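Local structure of putative thiol-disulfide oxidoreductase (4GRF) at residues A[37-40]-A[44-47]; A[53-58]-A[62-67]; A[79-82]-A[86-89]. The protein probably acts as a thiol-disulfide oxidoreductase, this chain being the thioredoxin domain of a longer protein. All blocks are in the same frame, centred on the assembly; numbering follows the deposited sequence.

Contact 1: residues A[37-40]-A[44-47]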
loop_
_atom_site.group_PDB
_atom_site.type_symbol
_atom_site.label_atom_id
_atom_site.label_comp_id
_atom_site.label_asym_id
_atom_site.label_seq_id
_atom_site.Cartn_x
_atom_site.Cartn_y
_atom_site.Cartn_z
ATOM N N TRP A 37 4.553 -0.773 -4.951
ATOM C CA TRP A 37 5.979 -0.451 -5.017
ATOM C C TRP A 37 6.812 -1.654 -5.429
ATOM O O TRP A 37 6.309 -2.757 -5.606
ATOM C CB TRP A 37 6.455 0.073 -3.654
ATOM C CG TRP A 37 6.544 -0.998 -2.611
ATOM C CD1 TRP A 37 5.503 -1.657 -2.021
ATOM C CD2 TRP A 37 7.728 -1.540 -2.039
ATOM N NE1 TRP A 37 5.960 -2.568 -1.124
ATOM C CE2 TRP A 37 7.331 -2.536 -1.127
ATOM C CE3 TRP A 37 9.091 -1.310 -2.235
ATOM C CZ2 TRP A 37 8.234 -3.278 -0.392
ATOM C CZ3 TRP A 37 9.986 -2.053 -1.508
ATOM C CH2 TRP A 37 9.555 -3.028 -0.590
ATOM N N PHE A 38 8.114 -1.428 -5.594
ATOM C CA PHE A 38 9.050 -2.524 -5.707
ATOM C C PHE A 38 10.402 -1.952 -5.305
ATOM O O PHE A 38 10.579 -0.744 -5.263
ATOM C CB PHE A 38 9.103 -3.106 -7.134
ATOM C CG PHE A 38 9.234 -2.070 -8.198
ATOM C CD1 PHE A 38 8.102 -1.440 -8.706
ATOM C CD2 PHE A 38 10.472 -1.706 -8.696
ATOM C CE1 PHE A 38 8.212 -0.468 -9.689
ATOM C CE2 PHE A 38 10.586 -0.738 -9.689
ATOM C CZ PHE A 38 9.451 -0.118 -10.180
ATOM N N ALA A 39 11.336 -2.833 -4.981
ATOM C CA ALA A 39 12.617 -2.441 -4.412
ATOM C C ALA A 39 13.393 -1.445 -5.283
ATOM O O ALA A 39 14.070 -0.553 -4.748
ATOM C CB ALA A 39 13.454 -3.690 -4.157
ATOM N N GLY A 40 13.288 -1.586 -6.603
ATOM C CA GLY A 40 14.029 -0.727 -7.536
ATOM C C GLY A 40 13.368 0.606 -7.854
ATOM O O GLY A 40 13.776 1.315 -8.785
ATOM N N CYS A 44 9.607 5.443 -4.427
ATOM C CA CYS A 44 8.797 4.612 -3.502
ATOM C C CYS A 44 9.495 4.488 -2.143
ATOM O O CYS A 44 8.887 4.669 -1.084
ATOM C CB CYS A 44 8.578 3.197 -4.084
ATOM S SG CYS A 44 7.728 3.091 -5.693
ATOM N N ARG A 45 10.790 4.206 -2.176
ATOM C CA ARG A 45 11.546 3.966 -0.972
ATOM C C ARG A 45 11.634 5.266 -0.185
ATOM O O ARG A 45 11.600 5.266 1.051
ATOM C CB ARG A 45 12.963 3.498 -1.312
ATOM C CG ARG A 45 13.045 2.409 -2.379
ATOM C CD ARG A 45 12.771 1.007 -1.844
ATOM N NE ARG A 45 13.653 0.660 -0.722
ATOM C CZ ARG A 45 14.819 0.020 -0.826
ATOM N NH1 ARG A 45 15.269 -0.406 -1.984
ATOM N NH2 ARG A 45 15.535 -0.202 0.253
ATOM N N LYS A 46 11.771 6.381 -0.900
ATOM C CA LYS A 46 11.895 7.684 -0.242
ATOM C C LYS A 46 10.628 8.133 0.468
ATOM O O LYS A 46 10.662 9.065 1.269
ATOM C CB LYS A 46 12.341 8.762 -1.223
ATOM C CG LYS A 46 13.795 8.626 -1.643
ATOM C CD LYS A 46 14.158 9.598 -2.754
ATOM C CE LYS A 46 14.304 11.003 -2.197
ATOM N NZ LYS A 46 14.947 11.936 -3.162
ATOM N N GLU A 47 9.507 7.473 0.218
ATOM C CA GLU A 47 8.279 7.826 0.914
ATOM C C GLU A 47 8.213 7.187 2.324
ATOM O O GLU A 47 7.339 7.512 3.133
ATOM C CB GLU A 47 7.056 7.365 0.102
ATOM C CG GLU A 47 6.831 8.107 -1.202
ATOM C CD GLU A 47 6.637 9.593 -1.006
ATOM O OE1 GLU A 47 5.966 9.979 -0.026
ATOM O OE2 GLU A 47 7.141 10.367 -1.839
#
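Trp-37 and Cys-44 meet CB to CB in the thioredoxin-type CxxC turn, probably the redox centre, where the end of strand 31-37 runs through a short loop into the helix carrying the cysteine pair. Trp-37 CB and Cys-44 CB lie 3.8 Å apart. The Cys-44 sulfur, joined to Cys-41 in a disulfide, sits 3.9 Å from Trp-37 CB, so the strand end backs onto the sulfur of the second cysteine of the pair. The indole itself leaves this spot: with CG lodged between backbone N and carbonyl carbon (chi1 72°), the ring swings away from the sulfur toward Arg-45. There Trp-37 CZ3 comes within 4.2 Å of Arg-45 CD, approaching obliquely, and the ring and guanidinium planes stand 60° apart, which excludes a flat stack.

The Arg-45 chain, bent at chi2 and chi3, packs its aliphatic CD by the indole and Ala-39 O, while the guanidinium bonds to three acceptors. NE and NH2 form salt bridges to Asp-84 and Glu-83 at the end of helix 74-84; these acids and the loop together would hold the guanidinium against rotation. The third bond, at the guanidinium edge and close to its plane, runs from Arg-45 NH1 to Ala-39 O, 3.0 Å long with an N-H...O angle of 158°.

Contact 2: residues A[53-58]-A[62-67]. With SO4 (sulfate ion), chain E.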
loop_
_atom_site.group_PDB
_atom_site.type_symbol
_atom_site.label_atom_id
_atom_site.label_comp_id
_atom_site.label_asym_id
_atom_site.label_seq_id
_atom_site.Cartn_x
_atom_site.Cartn_y
_atom_site.Cartn_z
ATOM N N LYS A 53 5.704 7.759 9.732
ATOM C CA LYS A 53 5.148 8.835 10.576
ATOM C C LYS A 53 3.624 8.709 10.614
ATOM O O LYS A 53 2.989 8.843 11.651
ATOM C CB LYS A 53 5.503 10.199 9.989
ATOM C CG LYS A 53 5.082 11.394 10.848
ATOM C CD LYS A 53 5.291 12.720 10.124
ATOM N N THR A 54 3.052 8.463 9.449
ATOM C CA THR A 54 1.576 8.349 9.309
ATOM C C THR A 54 1.055 7.101 10.003
ATOM O O THR A 54 0.040 7.145 10.725
ATOM C CB THR A 54 1.207 8.343 7.816
ATOM O OG1 THR A 54 1.694 9.531 7.184
ATOM C CG2 THR A 54 -0.304 8.243 7.626
ATOM N N TYR A 55 1.752 5.982 9.824
ATOM C CA TYR A 55 1.364 4.717 10.406
ATOM C C TYR A 55 1.381 4.839 11.925
ATOM O O TYR A 55 0.445 4.423 12.615
ATOM C CB TYR A 55 2.313 3.600 9.950
ATOM C CG TYR A 55 1.964 2.213 10.449
ATOM C CD1 TYR A 55 0.761 1.594 10.107
ATOM C CD2 TYR A 55 2.850 1.505 11.240
ATOM C CE1 TYR A 55 0.454 0.319 10.550
ATOM C CE2 TYR A 55 2.547 0.236 11.698
ATOM C CZ TYR A 55 1.351 -0.356 11.353
ATOM O OH TYR A 55 1.061 -1.620 11.804
ATOM N N ASN A 56 2.429 5.431 12.449
ATOM C CA ASN A 56 2.543 5.595 13.874
ATOM C C ASN A 56 1.458 6.491 14.471
ATOM O O ASN A 56 0.981 6.228 15.517
ATOM C CB ASN A 56 3.946 6.078 14.258
ATOM C CG ASN A 56 4.961 4.954 14.286
ATOM O OD1 ASN A 56 4.624 3.821 14.495
ATOM N ND2 ASN A 56 6.206 5.282 14.060
ATOM N N ALA A 57 1.113 7.561 13.795
ATOM C CA ALA A 57 0.145 8.537 14.288
ATOM C C ALA A 57 -1.272 7.975 14.353
ATOM O O ALA A 57 -2.020 8.312 15.257
ATOM C CB ALA A 57 0.168 9.768 13.422
ATOM N N PHE A 58 -1.629 7.126 13.388
ATOM C CA PHE A 58 -3.021 6.661 13.204
ATOM C C PHE A 58 -3.328 5.154 13.361
ATOM O O PHE A 58 -4.510 4.737 13.329
ATOM C CB PHE A 58 -3.489 7.154 11.829
ATOM C CG PHE A 58 -3.421 8.631 11.692
ATOM C CD1 PHE A 58 -4.248 9.441 12.459
ATOM C CD2 PHE A 58 -2.463 9.232 10.907
ATOM C CE1 PHE A 58 -4.163 10.812 12.380
ATOM C CE2 PHE A 58 -2.379 10.613 10.826
ATOM C CZ PHE A 58 -3.228 11.400 11.566
ATOM N N GLY A 62 -7.991 2.960 13.657
ATOM C CA GLY A 62 -8.746 2.386 12.551
ATOM C C GLY A 62 -8.061 2.663 11.220
ATOM O O GLY A 62 -8.715 3.035 10.240
ATOM N N PHE A 63 -6.737 2.527 11.226
ATOM C CA PHE A 63 -5.913 2.785 10.049
ATOM C C PHE A 63 -4.773 1.790 9.958
ATOM O O PHE A 63 -4.147 1.433 10.958
ATOM C CB PHE A 63 -5.316 4.177 10.122
ATOM C CG PHE A 63 -4.319 4.475 9.026
ATOM C CD1 PHE A 63 -4.749 4.740 7.753
ATOM C CD2 PHE A 63 -2.946 4.472 9.279
ATOM C CE1 PHE A 63 -3.848 5.020 6.754
ATOM C CE2 PHE A 63 -2.039 4.738 8.285
ATOM C CZ PHE A 63 -2.479 5.015 7.012
ATOM N N THR A 64 -4.468 1.364 8.738
ATOM C CA THR A 64 -3.231 0.635 8.516
ATOM C C THR A 64 -2.640 0.930 7.120
ATOM O O THR A 64 -3.226 1.646 6.310
ATOM C CB THR A 64 -3.394 -0.881 8.751
ATOM O OG1 THR A 64 -2.103 -1.499 8.820
ATOM C CG2 THR A 64 -4.241 -1.538 7.668
ATOM N N ILE A 65 -1.443 0.404 6.889
ATOM C CA ILE A 65 -0.826 0.468 5.570
ATOM C C ILE A 65 -0.666 -0.946 5.060
ATOM O O ILE A 65 -0.226 -1.865 5.786
ATOM C CB ILE A 65 0.542 1.190 5.598
ATOM C CG1 ILE A 65 0.387 2.619 6.179
ATOM C CG2 ILE A 65 1.170 1.197 4.205
ATOM C CD1 ILE A 65 1.686 3.402 6.322
ATOM N N TYR A 66 -1.046 -1.121 3.794
ATOM C CA TYR A 66 -0.940 -2.382 3.081
ATOM C C TYR A 66 0.012 -2.163 1.901
ATOM O O TYR A 66 -0.310 -1.486 0.911
ATOM C CB TYR A 66 -2.331 -2.806 2.608
ATOM C CG TYR A 66 -2.462 -4.137 1.869
ATOM C CD1 TYR A 66 -2.101 -5.340 2.456
ATOM C CD2 TYR A 66 -3.050 -4.181 0.613
ATOM C CE1 TYR A 66 -2.275 -6.543 1.792
ATOM C CE2 TYR A 66 -3.222 -5.368 -0.061
ATOM C CZ TYR A 66 -2.847 -6.551 0.528
ATOM O OH TYR A 66 -3.030 -7.730 -0.155
ATOM N N GLY A 67 1.230 -2.681 2.035
ATOM C CA GLY A 67 2.213 -2.538 0.977
ATOM C C GLY A 67 2.160 -3.717 0.028
ATOM O O GLY A 67 2.100 -4.882 0.463
HETATM S S SO4 E . -2.013 -3.674 11.713
HETATM O O1 SO4 E . -2.928 -3.563 12.871
HETATM O O2 SO4 E . -1.657 -2.304 11.251
HETATM O O3 SO4 E . -0.781 -4.397 12.110
HETATM O O4 SO4 E . -2.691 -4.449 10.641
#
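A beta-alpha-beta crossover links strand 31-37 to the parallel strand 63-69 by way of helix 48-58, and here the C-terminal turn and a half of that helix, with Tyr-55 and Phe-58, lies on Phe-63, Thr-64 and Ile-65 of the returning strand. The segment axes are 150° apart in direction and approach to 7.9 Å, close to antiparallel.

Phe-63 forms the apolar centre. With CG opposite its own backbone N (chi1 173°), its ring is carried under the helix, where three helix residues meet it: Phe-58 CB lies 3.7 Å from Phe-63 CD2, Thr-54 CG2 lies 3.9 Å from Phe-63 CZ, these two side chains crossing at about a right angle, and Tyr-55 CA stands at the ring edge. Phe-58 itself turns its ring away from the strand, to meet Tyr-133 of helix 129-140. The hydroxyl of Thr-54 is bonded back to Tyr-50 O, leaving the methyl as the branch that faces the aromatic.

Tyr-55 spans the second half. Its CB touches Ile-65 CD1 at 3.7 Å, and further along the ring lies beside the Thr-64 side chain, both pointing the same way. Their hydroxyls converge on one sulfate oxygen: O2 accepts from Tyr-55 OH at 2.9 Å, in the plane of the ring, and from Thr-64 OG1 at 2.6 Å. The sulfate probably comes from the crystallisation liquor. Buried beside Tyr-55 CD1, the backbone N of Ile-65 has no hydrogen-bond partner in the model. A helix running back, nearly antiparallel, along the strand that follows it is typical of the beta-alpha-beta unit of the thioredoxin fold.

Contact 3: residues A[79-82]-A[86-89]. With SO4 (sulfate ion), chain E.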
loop_
_atom_site.group_PDB
_atom_site.type_symbol
_atom_site.label_atom_id
_atom_site.label_comp_id
_atom_site.label_asym_id
_atom_site.label_seq_id
_atom_site.Cartn_x
_atom_site.Cartn_y
_atom_site.Cartn_z
ATOM N N LYS A 79 15.069 -7.540 1.281
ATOM C CA LYS A 79 16.197 -6.666 1.553
ATOM C C LYS A 79 15.728 -5.224 1.657
ATOM O O LYS A 79 16.218 -4.486 2.491
ATOM C CB LYS A 79 17.273 -6.783 0.481
ATOM C CG LYS A 79 18.062 -8.081 0.542
ATOM C CD LYS A 79 19.006 -8.235 -0.649
ATOM C CE LYS A 79 19.933 -9.435 -0.466
ATOM N NZ LYS A 79 20.615 -9.870 -1.720
ATOM N N ALA A 80 14.774 -4.819 0.819
ATOM C CA ALA A 80 14.328 -3.438 0.831
ATOM C C ALA A 80 13.593 -3.150 2.130
ATOM O O ALA A 80 13.748 -2.083 2.735
ATOM C CB ALA A 80 13.433 -3.147 -0.379
ATOM N N ILE A 81 12.762 -4.093 2.559
ATOM C CA ILE A 81 11.959 -3.897 3.748
ATOM C C ILE A 81 12.875 -3.755 4.970
ATOM O O ILE A 81 12.687 -2.863 5.808
ATOM C CB ILE A 81 10.965 -5.043 3.933
ATOM C CG1 ILE A 81 9.883 -4.940 2.867
ATOM C CG2 ILE A 81 10.365 -5.010 5.319
ATOM C CD1 ILE A 81 8.915 -6.104 2.849
ATOM N N GLU A 82 13.904 -4.592 5.019
ATOM C CA GLU A 82 14.879 -4.507 6.104
ATOM C C GLU A 82 15.646 -3.176 6.070
ATOM O O GLU A 82 15.887 -2.581 7.114
ATOM C CB GLU A 82 15.864 -5.679 6.033
ATOM C CG GLU A 82 16.718 -5.827 7.292
ATOM C CD GLU A 82 17.877 -4.847 7.361
ATOM O OE1 GLU A 82 18.446 -4.513 6.301
ATOM O OE2 GLU A 82 18.238 -4.436 8.489
ATOM N N SER A 86 10.292 -0.855 6.941
ATOM C CA SER A 86 8.888 -0.593 6.588
ATOM C C SER A 86 7.970 -1.719 7.059
ATOM O O SER A 86 7.369 -2.441 6.247
ATOM C CB SER A 86 8.772 -0.396 5.079
ATOM O OG SER A 86 9.465 -1.409 4.363
ATOM N N TYR A 87 7.867 -1.871 8.377
ATOM C CA TYR A 87 7.233 -3.043 8.956
ATOM C C TYR A 87 5.739 -2.861 9.207
ATOM O O TYR A 87 5.244 -3.127 10.295
ATOM C CB TYR A 87 7.943 -3.433 10.268
ATOM C CG TYR A 87 9.409 -3.786 10.079
ATOM C CD1 TYR A 87 9.789 -4.851 9.279
ATOM C CD2 TYR A 87 10.407 -3.058 10.715
ATOM C CE1 TYR A 87 11.129 -5.176 9.110
ATOM C CE2 TYR A 87 11.747 -3.375 10.549
ATOM C CZ TYR A 87 12.099 -4.434 9.743
ATOM O OH TYR A 87 13.434 -4.757 9.575
ATOM N N TRP A 88 5.007 -2.417 8.196
ATOM C CA TRP A 88 3.564 -2.482 8.251
ATOM C C TRP A 88 3.141 -3.772 7.535
ATOM O O TRP A 88 3.943 -4.692 7.429
ATOM C CB TRP A 88 2.933 -1.204 7.640
ATOM C CG TRP A 88 3.579 -0.747 6.345
ATOM C CD1 TRP A 88 3.359 -1.254 5.086
ATOM C CD2 TRP A 88 4.554 0.302 6.190
ATOM N NE1 TRP A 88 4.137 -0.567 4.162
ATOM C CE2 TRP A 88 4.866 0.391 4.824
ATOM C CE3 TRP A 88 5.163 1.192 7.082
ATOM C CZ2 TRP A 88 5.777 1.326 4.327
ATOM C CZ3 TRP A 88 6.095 2.103 6.584
ATOM C CH2 TRP A 88 6.368 2.173 5.221
ATOM N N ASN A 89 1.904 -3.875 7.066
ATOM C CA ASN A 89 1.487 -5.104 6.391
ATOM C C ASN A 89 2.087 -5.096 4.992
ATOM O O ASN A 89 1.674 -4.304 4.157
ATOM C CB ASN A 89 -0.035 -5.157 6.300
ATOM C CG ASN A 89 -0.684 -5.267 7.660
ATOM O OD1 ASN A 89 -0.628 -6.325 8.293
ATOM N ND2 ASN A 89 -1.294 -4.191 8.119
HETATM S S SO4 E . -2.013 -3.674 11.713
HETATM O O1 SO4 E . -2.928 -3.563 12.871
HETATM O O2 SO4 E . -1.657 -2.304 11.251
HETATM O O3 SO4 E . -0.781 -4.397 12.110
HETATM O O4 SO4 E . -2.691 -4.449 10.641
#
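Tyr-87 reaches back from the loop 86-89 to the helix before it, meeting Ile-81 with its ring and Glu-82 with its hydroxyl. From CB the chain turns with CG beside the backbone N and opposite the carbonyl carbon (chi1 -61°), and this sends the ring toward the helix. Tyr-87 CD1 is the first atom to arrive, 4.0 Å from Ile-81 CG2; Tyr-87 CE1 next to it is slightly closer to the same methyl, at 3.9 Å, and the two side chains meet at a slant. At the tip, Tyr-87 OH lies 3.8 Å from Glu-82 CA, next to that residue's side chain, which runs alongside and points the same way.

The loop joins helix 74-84 to strand 89-92, an edge strand of the thioredoxin-fold sheet, and so closes a second beta-alpha-beta unit. Its backbone turns tightly: Tyr-87 is the centre of an inverse gamma turn, with a weak bond from Trp-88 N to Ser-86 O. That same oxygen sits 3.9 Å above the centre of the Trp-88 ring and accepts a bond from Gln-90. On the helix side, Ser-86 N gives a weak bond of 3.3 Å to Ile-81 O, while Ser-86 OG turns back to within 3.6 Å of Ile-81 CA. Beyond the turn, Asn-89 ND2 donates to sulfate O4 at 2.9 Å, almost straight at 173°.

How the contacts relate
The three contacts follow one another along the chain without interleaving, and together they mark out the parallel side of the sheet, strands 31-37, 63-69 and 89-92. Contacts 1 and 3 are nearest, with centres about 10 Å apart; the centres of contacts 2 and 3 lie about 14 Å apart and those of contacts 1 and 2 about 17 Å. Ala-80 of contact 3 packs against Trp-37, Ala-39 and Arg-45 of contact 1, placing helix 74-84 beside the CxxC turn. Contact 2 meets contact 3 in the sheet itself, and both touch the same sulfate. Strand 31-37 thus leads to the disulfide-bonded CxxC pair, the probable redox centre, while the following two crossovers build outward to the sheet edge.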